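PDB 1WD5: phosphoribosyltransferase from Thermus thermophilus, which probably transfers phosphoribosyl groups as a type I phosphoribosyltransferase, though its own substrate is not established. Local coordinates for residues G29-G34 against L49-V54; P148-V153 against R169-A174. All blocks are in the same frame, centred on the assembly; numbering follows the deposited sequence.

From the N terminus, strand 26-29 leads through a short loop into helix 33-45, and contact 1 closes this excursion when the chain returns as strand 48-59 beside residues 29-34. After the outer hairpin strands, helix 88-112 and strand 122-126, contact 2 closes a second beta-alpha-beta unit: strand 150-155, helix 160-167 and strand 171-174. The two closures follow in series, neither nested nor crossed. Both are parallel pairings in the same mixed sheet, with strands 26-29 and 122-126 between strand 48-59 and strand 150-155. Their centres lie about 16 Å apart and their nearest atoms about 8 Å. Contact 1 is buried near the chain centre; contact 2 joins the last strand at one border.

Contact 1: G29-G34 against L49-V54; sequences GLPRGG and LDVVLV
The beta-alpha-beta unit of strand 26-29, helix 33-45 and strand 48-59 is closed by a parallel bridge between G29 and V51, where the first strand gives way to a loop. G29 N donates to D50 O at 3.1 Å, and G29 O accepts from V52 N at 3.3 Å. P31 then crosses V51 at about a right angle: its CG presses on V51 CG2 at 3.5 Å, tight for two carbons, while its CD lies 3.4 Å from V52 O. V51 CG2, anti to its own backbone nitrogen, is thereby turned to P31 and also touches G29 O. L30 and V52 run side by side, CD1 of L30 meeting CG1 of V52 at 3.5 Å. The loop sequence GLPRGG and the cis peptide between P31 and R32 are consistent with the pyrophosphate-binding loop of type I phosphoribosyltransferases. D50 points away from the loop and pairs its carboxylate with R110. Helix 134-144 packs on L30 and V52 through M136 and A139, whereas L53 rests on A106 and Y109 of helix 88-112. The backbone of L30 also hydrogen-bonds to V126 of strand 122-126, the next strand of the sheet.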
loop_
_atom_site.group_PDB
_atom_site.type_symbol
_atom_site.label_atom_id
_atom_site.label_comp_id
_atom_site.label_asym_id
_atom_site.label_seq_id
_atom_site.Cartn_x
_atom_site.Cartn_y
_atom_site.Cartn_z
ATOM N N GLY A 29 1.657 5.458 0.202
ATOM C CA GLY A 29 0.226 5.254 0.108
ATOM C C GLY A 29 -0.161 4.443 -1.113
ATOM O O GLY A 29 0.396 4.637 -2.196
ATOM N N LEU A 30 -1.097 3.516 -0.943
ATOM C CA LEU A 30 -1.562 2.714 -2.069
ATOM C C LEU A 30 -2.562 3.564 -2.847
ATOM O O LEU A 30 -3.409 4.219 -2.255
ATOM C CB LEU A 30 -2.248 1.434 -1.579
ATOM C CG LEU A 30 -1.362 0.250 -1.168
ATOM C CD1 LEU A 30 -0.466 0.633 -0.002
ATOM C CD2 LEU A 30 -2.251 -0.927 -0.786
ATOM N N PRO A 31 -2.470 3.569 -4.186
ATOM C CA PRO A 31 -3.378 4.352 -5.035
ATOM C C PRO A 31 -4.807 3.829 -4.892
ATOM O O PRO A 31 -4.996 2.621 -4.755
ATOM C CB PRO A 31 -2.838 4.109 -6.446
ATOM C CG PRO A 31 -1.402 3.705 -6.225
ATOM C CD PRO A 31 -1.488 2.837 -5.001
ATOM N N ARG A 32 -5.807 4.714 -4.897
ATOM C CA ARG A 32 -5.621 6.159 -5.009
ATOM C C ARG A 32 -6.050 6.851 -3.712
ATOM O O ARG A 32 -5.370 7.754 -3.232
ATOM C CB ARG A 32 -6.426 6.720 -6.189
ATOM C CG ARG A 32 -5.924 6.239 -7.558
ATOM C CD ARG A 32 -6.508 7.058 -8.708
ATOM N NE ARG A 32 -7.939 6.841 -8.899
ATOM C CZ ARG A 32 -8.471 5.782 -9.504
ATOM N NH1 ARG A 32 -7.696 4.819 -9.990
ATOM N NH2 ARG A 32 -9.788 5.688 -9.633
ATOM N N GLY A 33 -7.176 6.421 -3.148
ATOM C CA GLY A 33 -7.656 7.018 -1.915
ATOM C C GLY A 33 -6.629 6.924 -0.797
ATOM O O GLY A 33 -6.549 7.801 0.069
ATOM N N GLY A 34 -5.838 5.855 -0.821
ATOM C CA GLY A 34 -4.821 5.665 0.193
ATOM C C GLY A 34 -3.777 6.766 0.215
ATOM O O GLY A 34 -3.166 7.031 1.252
ATOM N N LEU A 49 6.128 11.853 1.763
ATOM C CA LEU A 49 5.073 11.122 1.065
ATOM C C LEU A 49 5.445 10.651 -0.335
ATOM O O LEU A 49 6.092 11.364 -1.100
ATOM C CB LEU A 49 3.810 11.989 0.997
ATOM C CG LEU A 49 2.538 11.484 0.299
ATOM C CD1 LEU A 49 2.691 11.561 -1.205
ATOM C CD2 LEU A 49 2.228 10.064 0.749
ATOM N N ASP A 50 5.041 9.428 -0.652
ATOM C CA ASP A 50 5.267 8.859 -1.973
ATOM C C ASP A 50 4.212 7.788 -2.180
ATOM O O ASP A 50 3.444 7.465 -1.268
ATOM C CB ASP A 50 6.675 8.255 -2.107
ATOM C CG ASP A 50 7.038 7.936 -3.556
ATOM O OD1 ASP A 50 6.278 8.324 -4.469
ATOM O OD2 ASP A 50 8.087 7.304 -3.789
ATOM N N VAL A 51 4.160 7.248 -3.385
ATOM C CA VAL A 51 3.185 6.227 -3.698
ATOM C C VAL A 51 3.905 4.902 -3.911
ATOM O O VAL A 51 5.060 4.877 -4.336
ATOM C CB VAL A 51 2.418 6.600 -4.979
ATOM C CG1 VAL A 51 3.400 6.737 -6.142
ATOM C CG2 VAL A 51 1.374 5.556 -5.290
ATOM N N VAL A 52 3.231 3.804 -3.589
ATOM C CA VAL A 52 3.810 2.489 -3.803
ATOM C C VAL A 52 3.068 1.961 -5.015
ATOM O O VAL A 52 1.835 1.941 -5.040
ATOM C CB VAL A 52 3.629 1.552 -2.576
ATOM C CG1 VAL A 52 2.168 1.429 -2.198
ATOM C CG2 VAL A 52 4.227 0.188 -2.885
ATOM N N LEU A 53 3.828 1.565 -6.030
ATOM C CA LEU A 53 3.267 1.083 -7.284
ATOM C C LEU A 53 3.628 -0.378 -7.515
ATOM O O LEU A 53 4.761 -0.702 -7.885
ATOM C CB LEU A 53 3.792 1.959 -8.422
ATOM C CG LEU A 53 3.349 3.426 -8.304
ATOM C CD1 LEU A 53 4.256 4.346 -9.118
ATOM C CD2 LEU A 53 1.904 3.537 -8.775
ATOM N N VAL A 54 2.651 -1.253 -7.300
ATOM C CA VAL A 54 2.856 -2.688 -7.435
ATOM C C VAL A 54 1.588 -3.392 -7.921
ATOM O O VAL A 54 0.503 -2.805 -7.920
ATOM C CB VAL A 54 3.233 -3.300 -6.068
ATOM C CG1 VAL A 54 4.454 -2.600 -5.492
ATOM C CG2 VAL A 54 2.062 -3.158 -5.110
#

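Contact 2: P148-V153 against R169-A174; sequences PRRVVV and RAEVVA
V153 and V172 pair in parallel; the axes of segments 150-153 and 171-174 approach to 4.8 Å, with 33° between their directions. V153 N donates to E171 O at 2.9 Å, and V153 O receives V173 N at 2.7 Å, so one residue is gripped through both backbone groups. Earlier in the pairing a water bridges V151 O and E171 N, donating to the first and accepting from the second. On the V152 side of the sheet R150 and E171 reach towards each other. R150 is fully extended, with CG anti to the backbone N (chi1 178°), and its NH2 meets E171 OE1 at 2.9 Å in a salt bridge. The oxygen lies almost in the guanidinium plane and uses its syn lone pair, although the two flat groups are turned 37° against each other. A second water links R150 NE to the same OE1, and R150 NH1 bonds to L20 O. A leucine in place of R150 would probably leave the E171 carboxylate without its charged mate and L20 O without this donor. Beside the pair, V152 CG1 touches V173 CG2 at 3.9 Å, with L17 of helix 6-17 against both valines. V153 CB meets V172 CG2 at 4.0 Å on the other face, where M136 and L140 of helix 134-144 pack on V153. Such a parallel pair joined through a helix, 160-167, is a beta-alpha-beta crossover, here adding the border strand to the alpha/beta sheet of the phosphoribosyltransferase fold.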
loop_
_atom_site.group_PDB
_atom_site.type_symbol
_atom_site.label_atom_id
_atom_site.label_comp_id
_atom_site.label_asym_id
_atom_site.label_seq_id
_atom_site.Cartn_x
_atom_site.Cartn_y
_atom_site.Cartn_z
ATOM N N PRO A 148 14.411 -1.862 3.522
ATOM C CA PRO A 148 14.038 -0.803 4.460
ATOM C C PRO A 148 14.485 -1.185 5.870
ATOM O O PRO A 148 14.627 -2.369 6.182
ATOM C CB PRO A 148 12.522 -0.753 4.328
ATOM C CG PRO A 148 12.181 -2.175 4.084
ATOM C CD PRO A 148 13.219 -2.593 3.063
ATOM N N ARG A 149 14.716 -0.183 6.712
ATOM C CA ARG A 149 15.144 -0.426 8.087
ATOM C C ARG A 149 14.008 -1.039 8.892
ATOM O O ARG A 149 14.221 -1.926 9.721
ATOM C CB ARG A 149 15.578 0.886 8.752
ATOM C CG ARG A 149 16.142 0.696 10.149
ATOM C CD ARG A 149 16.710 1.985 10.726
ATOM N NE ARG A 149 15.678 2.941 11.123
ATOM C CZ ARG A 149 15.932 4.084 11.753
ATOM N NH1 ARG A 149 17.183 4.412 12.055
ATOM N NH2 ARG A 149 14.942 4.895 12.096
ATOM N N ARG A 150 12.796 -0.567 8.631
ATOM C CA ARG A 150 11.622 -1.046 9.340
ATOM C C ARG A 150 10.380 -0.813 8.486
ATOM O O ARG A 150 10.306 0.162 7.732
ATOM C CB ARG A 150 11.503 -0.287 10.660
ATOM C CG ARG A 150 10.304 -0.644 11.508
ATOM C CD ARG A 150 10.265 0.247 12.738
ATOM N NE ARG A 150 9.118 -0.037 13.594
ATOM C CZ ARG A 150 8.847 0.624 14.714
ATOM N NH1 ARG A 150 9.641 1.610 15.111
ATOM N NH2 ARG A 150 7.784 0.298 15.438
ATOM N N VAL A 151 9.409 -1.713 8.602
ATOM C CA VAL A 151 8.173 -1.593 7.844
ATOM C C VAL A 151 6.971 -1.710 8.776
ATOM O O VAL A 151 6.895 -2.624 9.604
ATOM C CB VAL A 151 8.074 -2.685 6.750
ATOM C CG1 VAL A 151 6.821 -2.475 5.914
ATOM C CG2 VAL A 151 9.313 -2.648 5.868
ATOM N N VAL A 152 6.044 -0.768 8.647
ATOM C CA VAL A 152 4.836 -0.763 9.459
ATOM C C VAL A 152 3.623 -0.576 8.569
ATOM O O VAL A 152 3.585 0.340 7.745
ATOM C CB VAL A 152 4.838 0.387 10.493
ATOM C CG1 VAL A 152 3.513 0.408 11.245
ATOM C CG2 VAL A 152 5.992 0.226 11.463
ATOM N N VAL A 153 2.637 -1.451 8.723
ATOM C CA VAL A 153 1.403 -1.345 7.955
ATOM C C VAL A 153 0.428 -0.549 8.816
ATOM O O VAL A 153 0.139 -0.937 9.949
ATOM C CB VAL A 153 0.796 -2.729 7.666
ATOM C CG1 VAL A 153 -0.610 -2.572 7.096
ATOM C CG2 VAL A 153 1.684 -3.486 6.686
ATOM N N ARG A 169 3.094 -11.010 8.710
ATOM C CA ARG A 169 4.291 -10.556 8.008
ATOM C C ARG A 169 4.910 -9.243 8.491
ATOM O O ARG A 169 6.085 -8.979 8.235
ATOM C CB ARG A 169 3.983 -10.440 6.510
ATOM C CG ARG A 169 3.478 -11.726 5.868
ATOM C CD ARG A 169 3.129 -11.508 4.395
ATOM N NE ARG A 169 4.293 -11.112 3.604
ATOM C CZ ARG A 169 4.239 -10.732 2.332
ATOM N NH1 ARG A 169 3.074 -10.691 1.697
ATOM N NH2 ARG A 169 5.351 -10.396 1.693
ATOM N N ALA A 170 4.138 -8.413 9.183
ATOM C CA ALA A 170 4.686 -7.145 9.645
ATOM C C ALA A 170 3.898 -6.540 10.784
ATOM O O ALA A 170 2.799 -6.986 11.098
ATOM C CB ALA A 170 4.740 -6.156 8.485
ATOM N N GLU A 171 4.474 -5.519 11.406
ATOM C CA GLU A 171 3.792 -4.831 12.486
ATOM C C GLU A 171 2.601 -4.143 11.831
ATOM O O GLU A 171 2.729 -3.548 10.757
ATOM C CB GLU A 171 4.702 -3.782 13.125
ATOM C CG GLU A 171 4.132 -3.204 14.412
ATOM C CD GLU A 171 4.960 -2.062 14.967
ATOM O OE1 GLU A 171 6.206 -2.112 14.869
ATOM O OE2 GLU A 171 4.362 -1.117 15.516
ATOM N N VAL A 172 1.441 -4.245 12.461
ATOM C CA VAL A 172 0.240 -3.634 11.923
ATOM C C VAL A 172 -0.396 -2.680 12.915
ATOM O O VAL A 172 -0.534 -2.998 14.099
ATOM C CB VAL A 172 -0.813 -4.696 11.547
ATOM C CG1 VAL A 172 -2.133 -4.020 11.205
ATOM C CG2 VAL A 172 -0.322 -5.524 10.363
ATOM N N VAL A 173 -0.774 -1.507 12.421
ATOM C CA VAL A 173 -1.437 -0.500 13.229
ATOM C C VAL A 173 -2.788 -0.246 12.569
ATOM O O VAL A 173 -2.860 0.348 11.493
ATOM C CB VAL A 173 -0.633 0.817 13.275
ATOM C CG1 VAL A 173 -1.415 1.879 14.031
ATOM C CG2 VAL A 173 0.708 0.578 13.955
ATOM N N ALA A 174 -3.852 -0.721 13.207
ATOM C CA ALA A 174 -5.204 -0.552 12.683
ATOM C C ALA A 174 -6.043 0.143 13.742
ATOM O O ALA A 174 -6.075 -0.291 14.892
ATOM C CB ALA A 174 -5.806 -1.908 12.337
HETATM O O HOH W 1 7.828 -2.204 12.986
HETATM O O HOH W 2 7.303 -4.987 10.587
#